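PDB 2RBG: putative uncharacterized protein ST0493 from Sulfolobus tokodaii, which is of unknown function and belongs to the DUF5751 family, folding as a five-stranded parallel sheet flanked by helices. Local coordinates for residues M102-I105 with V106-P110; Y93-D96 with E97-V100; F78-N81 with L82-S85. One frame throughout, in Å; residues are numbered along the deposited sequence.

Contact 1: M102-I105 with V106-P110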
HETATM    1  N   MSE A 102     -15.943   1.823   0.671  1.00 15.07           N
HETATM    2  CA  MSE A 102     -14.965   2.802   1.126  1.00 15.73           C
HETATM    3  C   MSE A 102     -14.463   3.707   0.005  1.00 15.29           C
HETATM    4  O   MSE A 102     -14.264   4.906   0.213  1.00 14.86           O
HETATM    5  CB  MSE A 102     -13.778   2.103   1.794  1.00 16.50           C
HETATM    6  CG  MSE A 102     -12.709   3.059   2.308  1.00 12.98           C
HETATM    7 SE   MSE A 102     -13.416   4.396   3.531  1.00 27.13          SE
HETATM    8  CE  MSE A 102     -13.660   3.274   5.045  1.00  8.64           C
ATOM      9  N   SER A 103     -14.259   3.144  -1.182  1.00 17.48           N
ATOM     10  CA  SER A 103     -13.780   3.936  -2.311  1.00 17.27           C
ATOM     11  C   SER A 103     -14.749   5.064  -2.644  1.00 17.75           C
ATOM     12  O   SER A 103     -14.331   6.171  -2.983  1.00 18.72           O
ATOM     13  CB  SER A 103     -13.581   3.048  -3.544  1.00 17.33           C
ATOM     14  OG  SER A 103     -12.518   2.135  -3.342  1.00 22.22           O
ATOM     15  N   LYS A 104     -16.044   4.784  -2.540  1.00 18.40           N
ATOM     16  CA  LYS A 104     -17.056   5.792  -2.832  1.00 17.38           C
ATOM     17  C   LYS A 104     -17.011   6.912  -1.794  1.00 17.58           C
ATOM     18  O   LYS A 104     -17.103   8.091  -2.139  1.00 19.01           O
ATOM     19  CB  LYS A 104     -18.447   5.155  -2.853  1.00 18.69           C
ATOM     20  CG  LYS A 104     -19.574   6.131  -3.159  1.00 22.54           C
ATOM     21  CD  LYS A 104     -20.904   5.407  -3.356  1.00 23.95           C
ATOM     22  CE  LYS A 104     -21.291   4.588  -2.130  1.00 27.27           C
ATOM     23  NZ  LYS A 104     -22.601   3.893  -2.302  1.00 29.03           N
ATOM     24  N   ILE A 105     -16.869   6.540  -0.525  1.00 16.37           N
ATOM     25  CA  ILE A 105     -16.802   7.522   0.552  1.00 16.07           C
ATOM     26  C   ILE A 105     -15.609   8.450   0.329  1.00 14.20           C
ATOM     27  O   ILE A 105     -15.732   9.670   0.440  1.00 15.34           O
ATOM     28  CB  ILE A 105     -16.657   6.840   1.936  1.00 15.75           C
ATOM     29  CG1 ILE A 105     -17.912   6.025   2.251  1.00 18.48           C
ATOM     30  CG2 ILE A 105     -16.440   7.888   3.023  1.00 16.56           C
ATOM     31  CD1 ILE A 105     -17.869   5.331   3.597  1.00 22.69           C
ATOM     32  N   VAL A 106     -14.455   7.867   0.018  1.00 11.65           N
ATOM     33  CA  VAL A 106     -13.255   8.659  -0.223  1.00 13.23           C
ATOM     34  C   VAL A 106     -13.476   9.647  -1.365  1.00 17.19           C
ATOM     35  O   VAL A 106     -13.051  10.800  -1.285  1.00 15.73           O
ATOM     36  CB  VAL A 106     -12.045   7.760  -0.561  1.00 14.34           C
ATOM     37  CG1 VAL A 106     -10.838   8.620  -0.907  1.00 14.51           C
ATOM     38  CG2 VAL A 106     -11.724   6.861   0.624  1.00 12.30           C
ATOM     39  N   ASP A 107     -14.147   9.199  -2.423  1.00 15.92           N
ATOM     40  CA  ASP A 107     -14.412  10.069  -3.565  1.00 19.28           C
ATOM     41  C   ASP A 107     -15.242  11.288  -3.177  1.00 18.25           C
ATOM     42  O   ASP A 107     -15.144  12.335  -3.816  1.00 19.40           O
ATOM     43  CB  ASP A 107     -15.156   9.317  -4.677  1.00 21.10           C
ATOM     44  CG  ASP A 107     -14.325   8.219  -5.307  1.00 24.44           C
ATOM     45  OD1 ASP A 107     -13.099   8.405  -5.457  1.00 24.29           O
ATOM     46  OD2 ASP A 107     -14.905   7.174  -5.674  1.00 26.54           O
ATOM     47  N   ASN A 108     -16.061  11.150  -2.138  1.00 16.67           N
ATOM     48  CA  ASN A 108     -16.919  12.250  -1.704  1.00 16.97           C
ATOM     49  C   ASN A 108     -16.365  13.115  -0.575  1.00 15.91           C
ATOM     50  O   ASN A 108     -17.057  14.002  -0.081  1.00 13.39           O
ATOM     51  CB  ASN A 108     -18.298  11.721  -1.303  1.00 19.30           C
ATOM     52  CG  ASN A 108     -19.107  11.247  -2.494  1.00 23.83           C
ATOM     53  OD1 ASN A 108     -18.808  10.214  -3.097  1.00 26.90           O
ATOM     54  ND2 ASN A 108     -20.137  12.008  -2.846  1.00 22.68           N
ATOM     55  N   LEU A 109     -15.129  12.863  -0.160  1.00 14.98           N
ATOM     56  CA  LEU A 109     -14.527  13.664   0.904  1.00 14.18           C
ATOM     57  C   LEU A 109     -14.091  15.004   0.338  1.00 16.48           C
ATOM     58  O   LEU A 109     -13.852  15.128  -0.863  1.00 14.47           O
ATOM     59  CB  LEU A 109     -13.299  12.961   1.487  1.00 11.94           C
ATOM     60  CG  LEU A 109     -13.507  11.652   2.246  1.00  9.62           C
ATOM     61  CD1 LEU A 109     -12.149  11.058   2.599  1.00  8.05           C
ATOM     62  CD2 LEU A 109     -14.328  11.902   3.503  1.00  8.93           C
ATOM     63  N   PRO A 110     -13.981  16.030   1.198  1.00 16.03           N
ATOM     64  CA  PRO A 110     -13.556  17.356   0.742  1.00 18.68           C
ATOM     65  C   PRO A 110     -12.193  17.274   0.058  1.00 18.36           C
ATOM     66  O   PRO A 110     -11.343  16.465   0.436  1.00 16.80           O
ATOM     67  CB  PRO A 110     -13.501  18.163   2.035  1.00 17.68           C
ATOM     68  CG  PRO A 110     -14.583  17.536   2.861  1.00 20.90           C
ATOM     69  CD  PRO A 110     -14.352  16.060   2.624  1.00 17.75           C
TER
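The backbone N of N108 is shared by two carbonyls. It bonds to I105 O at 3.0 Å. It also reaches K104 O at 3.2 Å, but this bond is weak and bent. The two preceding amides, V106 N and D107 N, make ordinary i to i-4 bonds. V106 N meets M102 O at 3.0 Å, and D107 N bonds to S103 O. The change from regular to split bonding marks the helix 99-107 running out.

D107 is turned back over the helix. Its CG sits beside its own backbone N (chi1 -66°), which brings OD2 within 2.9 Å of S103 O. Both atoms are acceptors, and no hydrogen bond joins them. The hydroxyl of S103 is hydrogen-bonded to K99 O.

The inner face is apolar. CG2 of V106 lies beside its backbone N and so comes to 3.2 Å from M102 O. The same methyl meets SE of the selenomethionine M102 at 4.2 Å, the two side chains crossing at a slant. Strand 89-94 packs against this pair, chiefly through V92. The I105 side chain packs on V75 and F78 of helix 75-82. L109 follows on that face, its CG at 3.5 Å from I105 O, and its side chain reaches L90 and L9.

The buried face is therefore closed by hydrocarbon and selenium, while the polar D107 and N108 stay outside. The close D107 carboxylate and S103 carbonyl would probably repel, which might raise the acid's affinity for a proton.

Contact 2: Y93-D96 with E97-V100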
ATOM      1  N   TYR A  93      -8.716   2.741   5.422  1.00  8.30           N
ATOM      2  CA  TYR A  93      -8.560   1.289   5.525  1.00  7.46           C
ATOM      3  C   TYR A  93      -9.825   0.524   5.163  1.00  9.64           C
ATOM      4  O   TYR A  93     -10.931   0.916   5.538  1.00  9.58           O
ATOM      5  CB  TYR A  93      -8.184   0.889   6.951  1.00  7.49           C
ATOM      6  CG  TYR A  93      -6.997   1.622   7.511  1.00  7.32           C
ATOM      7  CD1 TYR A  93      -5.704   1.122   7.356  1.00 10.22           C
ATOM      8  CD2 TYR A  93      -7.165   2.828   8.187  1.00  8.50           C
ATOM      9  CE1 TYR A  93      -4.606   1.809   7.863  1.00  7.50           C
ATOM     10  CE2 TYR A  93      -6.083   3.519   8.692  1.00 10.65           C
ATOM     11  CZ  TYR A  93      -4.804   3.008   8.530  1.00  9.17           C
ATOM     12  OH  TYR A  93      -3.735   3.701   9.044  1.00  9.81           O
ATOM     13  N   CYS A  94      -9.651  -0.585   4.453  1.00  9.58           N
ATOM     14  CA  CYS A  94     -10.776  -1.435   4.081  1.00 11.58           C
ATOM     15  C   CYS A  94     -10.255  -2.795   3.643  1.00 11.27           C
ATOM     16  O   CYS A  94      -9.048  -2.974   3.450  1.00 12.83           O
ATOM     17  CB  CYS A  94     -11.575  -0.818   2.922  1.00 11.71           C
ATOM     18  SG  CYS A  94     -10.875  -1.096   1.255  1.00 12.06           S
ATOM     19  N   ASP A  95     -11.161  -3.761   3.530  1.00 13.29           N
ATOM     20  CA  ASP A  95     -10.799  -5.077   3.022  1.00 15.28           C
ATOM     21  C   ASP A  95     -11.583  -5.220   1.716  1.00 15.81           C
ATOM     22  O   ASP A  95     -12.394  -4.356   1.387  1.00 14.16           O
ATOM     23  CB  ASP A  95     -11.130  -6.215   4.009  1.00 14.63           C
ATOM     24  CG  ASP A  95     -12.470  -6.050   4.701  1.00 16.19           C
ATOM     25  OD1 ASP A  95     -13.360  -5.360   4.166  1.00 16.16           O
ATOM     26  OD2 ASP A  95     -12.633  -6.644   5.791  1.00 16.66           O
ATOM     27  N   ASP A  96     -11.339  -6.286   0.962  1.00 18.96           N
ATOM     28  CA  ASP A  96     -12.023  -6.470  -0.315  1.00 20.56           C
ATOM     29  C   ASP A  96     -13.541  -6.363  -0.261  1.00 20.25           C
ATOM     30  O   ASP A  96     -14.155  -5.769  -1.145  1.00 19.79           O
ATOM     31  CB  ASP A  96     -11.639  -7.814  -0.935  1.00 25.74           C
ATOM     32  CG  ASP A  96     -10.221  -7.829  -1.454  1.00 27.79           C
ATOM     33  OD1 ASP A  96      -9.838  -6.871  -2.158  1.00 33.13           O
ATOM     34  OD2 ASP A  96      -9.495  -8.801  -1.168  1.00 35.26           O
ATOM     35  N   GLU A  97     -14.142  -6.941   0.770  1.00 20.92           N
ATOM     36  CA  GLU A  97     -15.591  -6.919   0.921  1.00 22.17           C
ATOM     37  C   GLU A  97     -16.162  -5.511   1.069  1.00 22.07           C
ATOM     38  O   GLU A  97     -17.344  -5.288   0.813  1.00 21.21           O
ATOM     39  CB  GLU A  97     -16.009  -7.760   2.131  1.00 25.44           C
ATOM     40  CG  GLU A  97     -15.800  -9.257   1.965  1.00 37.78           C
ATOM     41  CD  GLU A  97     -14.357  -9.622   1.666  1.00 43.22           C
ATOM     42  OE1 GLU A  97     -13.463  -9.187   2.427  1.00 45.28           O
ATOM     43  OE2 GLU A  97     -14.118 -10.349   0.676  1.00 42.89           O
ATOM     44  N   ASN A  98     -15.323  -4.561   1.469  1.00 17.80           N
ATOM     45  CA  ASN A  98     -15.783  -3.189   1.665  1.00 15.94           C
ATOM     46  C   ASN A  98     -15.057  -2.151   0.816  1.00 16.06           C
ATOM     47  O   ASN A  98     -15.218  -0.946   1.032  1.00 13.18           O
ATOM     48  CB  ASN A  98     -15.649  -2.819   3.144  1.00 16.46           C
ATOM     49  CG  ASN A  98     -16.507  -3.685   4.041  1.00 19.73           C
ATOM     50  OD1 ASN A  98     -17.731  -3.551   4.064  1.00 23.19           O
ATOM     51  ND2 ASN A  98     -15.872  -4.590   4.779  1.00 17.02           N
ATOM     52  N   LYS A  99     -14.276  -2.608  -0.157  1.00 13.73           N
ATOM     53  CA  LYS A  99     -13.517  -1.699  -1.011  1.00 14.87           C
ATOM     54  C   LYS A  99     -14.378  -0.770  -1.866  1.00 14.96           C
ATOM     55  O   LYS A  99     -14.078   0.418  -1.985  1.00 14.14           O
ATOM     56  CB  LYS A  99     -12.562  -2.495  -1.906  1.00 16.79           C
ATOM     57  CG  LYS A  99     -11.685  -1.629  -2.796  1.00 18.70           C
ATOM     58  CD  LYS A  99     -10.552  -2.436  -3.419  1.00 25.73           C
ATOM     59  CE  LYS A  99     -11.074  -3.587  -4.257  1.00 30.36           C
ATOM     60  NZ  LYS A  99      -9.962  -4.428  -4.783  1.00 34.03           N
ATOM     61  N   VAL A 100     -15.438  -1.302  -2.469  1.00 15.47           N
ATOM     62  CA  VAL A 100     -16.318  -0.474  -3.292  1.00 14.52           C
ATOM     63  C   VAL A 100     -16.960   0.600  -2.416  1.00 13.62           C
ATOM     64  O   VAL A 100     -17.018   1.771  -2.787  1.00 13.40           O
ATOM     65  CB  VAL A 100     -17.435  -1.318  -3.949  1.00 17.58           C
ATOM     66  CG1 VAL A 100     -18.414  -0.408  -4.684  1.00 14.99           C
ATOM     67  CG2 VAL A 100     -16.825  -2.319  -4.918  1.00 18.88           C
TER
HETATM   68  O   HOH W   1     -16.168  -4.173  -2.268  1.00 21.65           O
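The side chain of D95 takes a chi1 of 41°, with CG between its backbone N and carbonyl carbon. N98 sets CG beside its own backbone N (chi1 -62°). The two side chains then lie alongside each other and point the same way. ND2 of N98 donates to OD1 of D95 at 2.7 Å, on the syn lone pair. The amide and carboxylate planes are only 22° apart, so the pair is almost flat. A second bond joins the same residues, from N98 N to D95 O at 2.9 Å.

The other oxygen of the acid, D95 OD2, takes bonds from N13 N and N16 ND2, while OD1 of N98 is met by K72 NZ. E97 swings over the turn, and its OE1 stops 4.2 Å from D95 OD1.

D96, within the turn, and K99, just after it, run side by side. Their salt bridge is loose, with D96 OD1 to K99 NZ at 3.6 Å. Each charge has another partner: K99 NZ bonds to L125 O, and D96 OD2 forms a salt bridge with K84 of the second subunit. K99 N makes a weak bond to D96 O. A water donates to the same D96 O at 2.8 Å and accepts from V100 N at 3.0 Å. C94 SG lies 3.5 Å from K99 CA and is joined to C122 by a disulfide.

This is the loop from the C-terminal end of strand 89-94 into helix 99-107 of the parallel alpha/beta sheet. N98 is at the N-cap position, but its side chain makes no capping bond. The D95 carboxylate is buried but bonded through both oxygens, which holds its rotation. These donors would probably stabilise its negative charge, offsetting the nearby E97.

Contact 3: F78-N81 with L82-S85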
ATOM      1  N   PHE A  78     -22.163  11.072   8.919  1.00  7.81           N
ATOM      2  CA  PHE A  78     -20.714  11.186   9.020  1.00  8.65           C
ATOM      3  C   PHE A  78     -20.212  12.363   8.183  1.00 11.53           C
ATOM      4  O   PHE A  78     -19.449  13.202   8.662  1.00 11.69           O
ATOM      5  CB  PHE A  78     -20.044   9.900   8.534  1.00  8.63           C
ATOM      6  CG  PHE A  78     -18.634  10.103   8.065  1.00 10.37           C
ATOM      7  CD1 PHE A  78     -17.621  10.404   8.968  1.00 13.42           C
ATOM      8  CD2 PHE A  78     -18.332  10.053   6.708  1.00 11.53           C
ATOM      9  CE1 PHE A  78     -16.324  10.659   8.524  1.00 15.39           C
ATOM     10  CE2 PHE A  78     -17.038  10.307   6.254  1.00 11.81           C
ATOM     11  CZ  PHE A  78     -16.035  10.610   7.165  1.00 14.87           C
ATOM     12  N   LEU A  79     -20.639  12.413   6.927  1.00 10.16           N
ATOM     13  CA  LEU A  79     -20.215  13.478   6.030  1.00  9.69           C
ATOM     14  C   LEU A  79     -20.669  14.856   6.500  1.00 10.98           C
ATOM     15  O   LEU A  79     -19.935  15.833   6.355  1.00 10.05           O
ATOM     16  CB  LEU A  79     -20.716  13.197   4.613  1.00 11.59           C
ATOM     17  CG  LEU A  79     -19.996  12.031   3.928  1.00  9.25           C
ATOM     18  CD1 LEU A  79     -20.753  11.594   2.684  1.00 13.42           C
ATOM     19  CD2 LEU A  79     -18.579  12.459   3.576  1.00 12.07           C
ATOM     20  N   LYS A  80     -21.870  14.939   7.067  1.00 10.41           N
ATOM     21  CA  LYS A  80     -22.368  16.222   7.555  1.00 10.15           C
ATOM     22  C   LYS A  80     -21.544  16.672   8.759  1.00 10.76           C
ATOM     23  O   LYS A  80     -21.102  17.819   8.828  1.00 10.37           O
ATOM     24  CB  LYS A  80     -23.845  16.121   7.947  1.00 12.27           C
ATOM     25  CG  LYS A  80     -24.438  17.435   8.456  1.00 16.44           C
ATOM     26  CD  LYS A  80     -24.331  18.536   7.410  1.00 20.17           C
ATOM     27  CE  LYS A  80     -24.834  19.870   7.949  1.00 24.66           C
ATOM     28  NZ  LYS A  80     -24.768  20.946   6.913  1.00 25.43           N
ATOM     29  N   ASN A  81     -21.333  15.763   9.706  1.00  8.82           N
ATOM     30  CA  ASN A  81     -20.556  16.073  10.898  1.00  9.52           C
ATOM     31  C   ASN A  81     -19.123  16.458  10.544  1.00  9.21           C
ATOM     32  O   ASN A  81     -18.489  17.238  11.255  1.00  8.16           O
ATOM     33  CB  ASN A  81     -20.536  14.871  11.846  1.00  6.26           C
ATOM     34  CG  ASN A  81     -21.876  14.635  12.525  1.00  9.62           C
ATOM     35  OD1 ASN A  81     -22.857  15.329  12.253  1.00  9.19           O
ATOM     36  ND2 ASN A  81     -21.920  13.650  13.415  1.00  6.70           N
ATOM     37  N   LEU A  82     -18.615  15.903   9.450  1.00  8.29           N
ATOM     38  CA  LEU A  82     -17.252  16.194   9.011  1.00  9.25           C
ATOM     39  C   LEU A  82     -17.060  17.693   8.768  1.00 10.59           C
ATOM     40  O   LEU A  82     -15.954  18.219   8.908  1.00  9.88           O
ATOM     41  CB  LEU A  82     -16.936  15.407   7.735  1.00  9.95           C
ATOM     42  CG  LEU A  82     -15.505  15.503   7.194  1.00 14.09           C
ATOM     43  CD1 LEU A  82     -14.514  15.086   8.270  1.00 13.71           C
ATOM     44  CD2 LEU A  82     -15.367  14.617   5.962  1.00 10.74           C
ATOM     45  N   GLU A  83     -18.141  18.382   8.415  1.00  9.50           N
ATOM     46  CA  GLU A  83     -18.063  19.819   8.166  1.00 11.88           C
ATOM     47  C   GLU A  83     -17.572  20.590   9.389  1.00 12.86           C
ATOM     48  O   GLU A  83     -16.983  21.662   9.253  1.00 13.04           O
ATOM     49  CB  GLU A  83     -19.429  20.368   7.747  1.00 12.61           C
ATOM     50  CG  GLU A  83     -19.966  19.770   6.461  1.00 14.42           C
ATOM     51  CD  GLU A  83     -21.260  20.419   6.013  1.00 18.48           C
ATOM     52  OE1 GLU A  83     -21.812  21.236   6.777  1.00 18.66           O
ATOM     53  OE2 GLU A  83     -21.729  20.107   4.900  1.00 22.59           O
ATOM     54  N   LYS A  84     -17.812  20.044  10.579  1.00 11.63           N
ATOM     55  CA  LYS A  84     -17.405  20.701  11.822  1.00 14.14           C
ATOM     56  C   LYS A  84     -16.146  20.113  12.462  1.00 16.24           C
ATOM     57  O   LYS A  84     -15.674  20.613  13.482  1.00 17.54           O
ATOM     58  CB  LYS A  84     -18.539  20.629  12.850  1.00 13.67           C
ATOM     59  CG  LYS A  84     -19.812  21.358  12.464  1.00 18.74           C
ATOM     60  CD  LYS A  84     -20.881  21.156  13.534  1.00 19.43           C
ATOM     61  CE  LYS A  84     -22.158  21.905  13.198  1.00 25.40           C
ATOM     62  NZ  LYS A  84     -21.941  23.376  13.141  1.00 30.14           N
ATOM     63  N   SER A  85     -15.611  19.053  11.869  1.00 12.83           N
ATOM     64  CA  SER A  85     -14.431  18.391  12.412  1.00 16.34           C
ATOM     65  C   SER A  85     -13.132  18.985  11.886  1.00 17.60           C
ATOM     66  O   SER A  85     -12.934  19.097  10.678  1.00 14.60           O
ATOM     67  CB  SER A  85     -14.481  16.894  12.089  1.00 18.24           C
ATOM     68  OG  SER A  85     -13.399  16.201  12.687  1.00 25.32           O
TER
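L82, N81 and E83 carry this contact, which closes the last turn of helix 75-82. L82 is the buried member. Its CG lies anti to its backbone N (chi1 -175°), and the CD2 methyl approaches F78 CZ obliquely at 4.2 Å. The backbones of the two residues are also joined, L82 N to F78 O at 2.9 Å. CB of L82 presses on L79 O at 3.3 Å. Outside the contact, the leucine packs on L7, and the F78 ring meets F41 edge-to-face.

E83 is exposed to solvent. Its chain is extended beyond CG, while that of K80 bends at chi2 to reach it. K80 NZ and E83 OE1 form a salt bridge at 3.0 Å, the amine approaching from above the carboxylate plane. The backbone of the same pair is bonded too, from E83 N to K80 O at 3.0 Å.

N81 contributes mainly through its backbone. Its carbonyl O accepts from K84 N at 3.0 Å. Residues L82 to S85 form a type I turn, closed by S85 N to L82 O at 3.1 Å.

The change from an i to i-4 bond at L82 to i to i-3 bonds at E83 and K84 is the usual tightening at a helix C-terminus. Here it ends the helix of a beta-alpha-beta connection that passes over strands 35-41 and 6-11, as in the 3-2-1-4-5 order of Rossmann-like sheets.

How the contacts relate
Along the chain the order is contact 3, contact 2, contact 1. They follow in series, and none nests in or crosses another. Contact 3 ends helix 75-82 and turns the chain toward strand 89-94. Contact 2 closes the short loop from that strand into helix 99-107. Contact 1 ends this helix and leads to helix 111-114. In space the two helix ends meet: L109 and P110 of contact 1 pack on L82 of contact 3, and I105 lies near F78. M102 ties contact 1 to contact 2 through Y93 and C94. Contacts 2 and 3 stay about 11 Å apart at their nearest atoms.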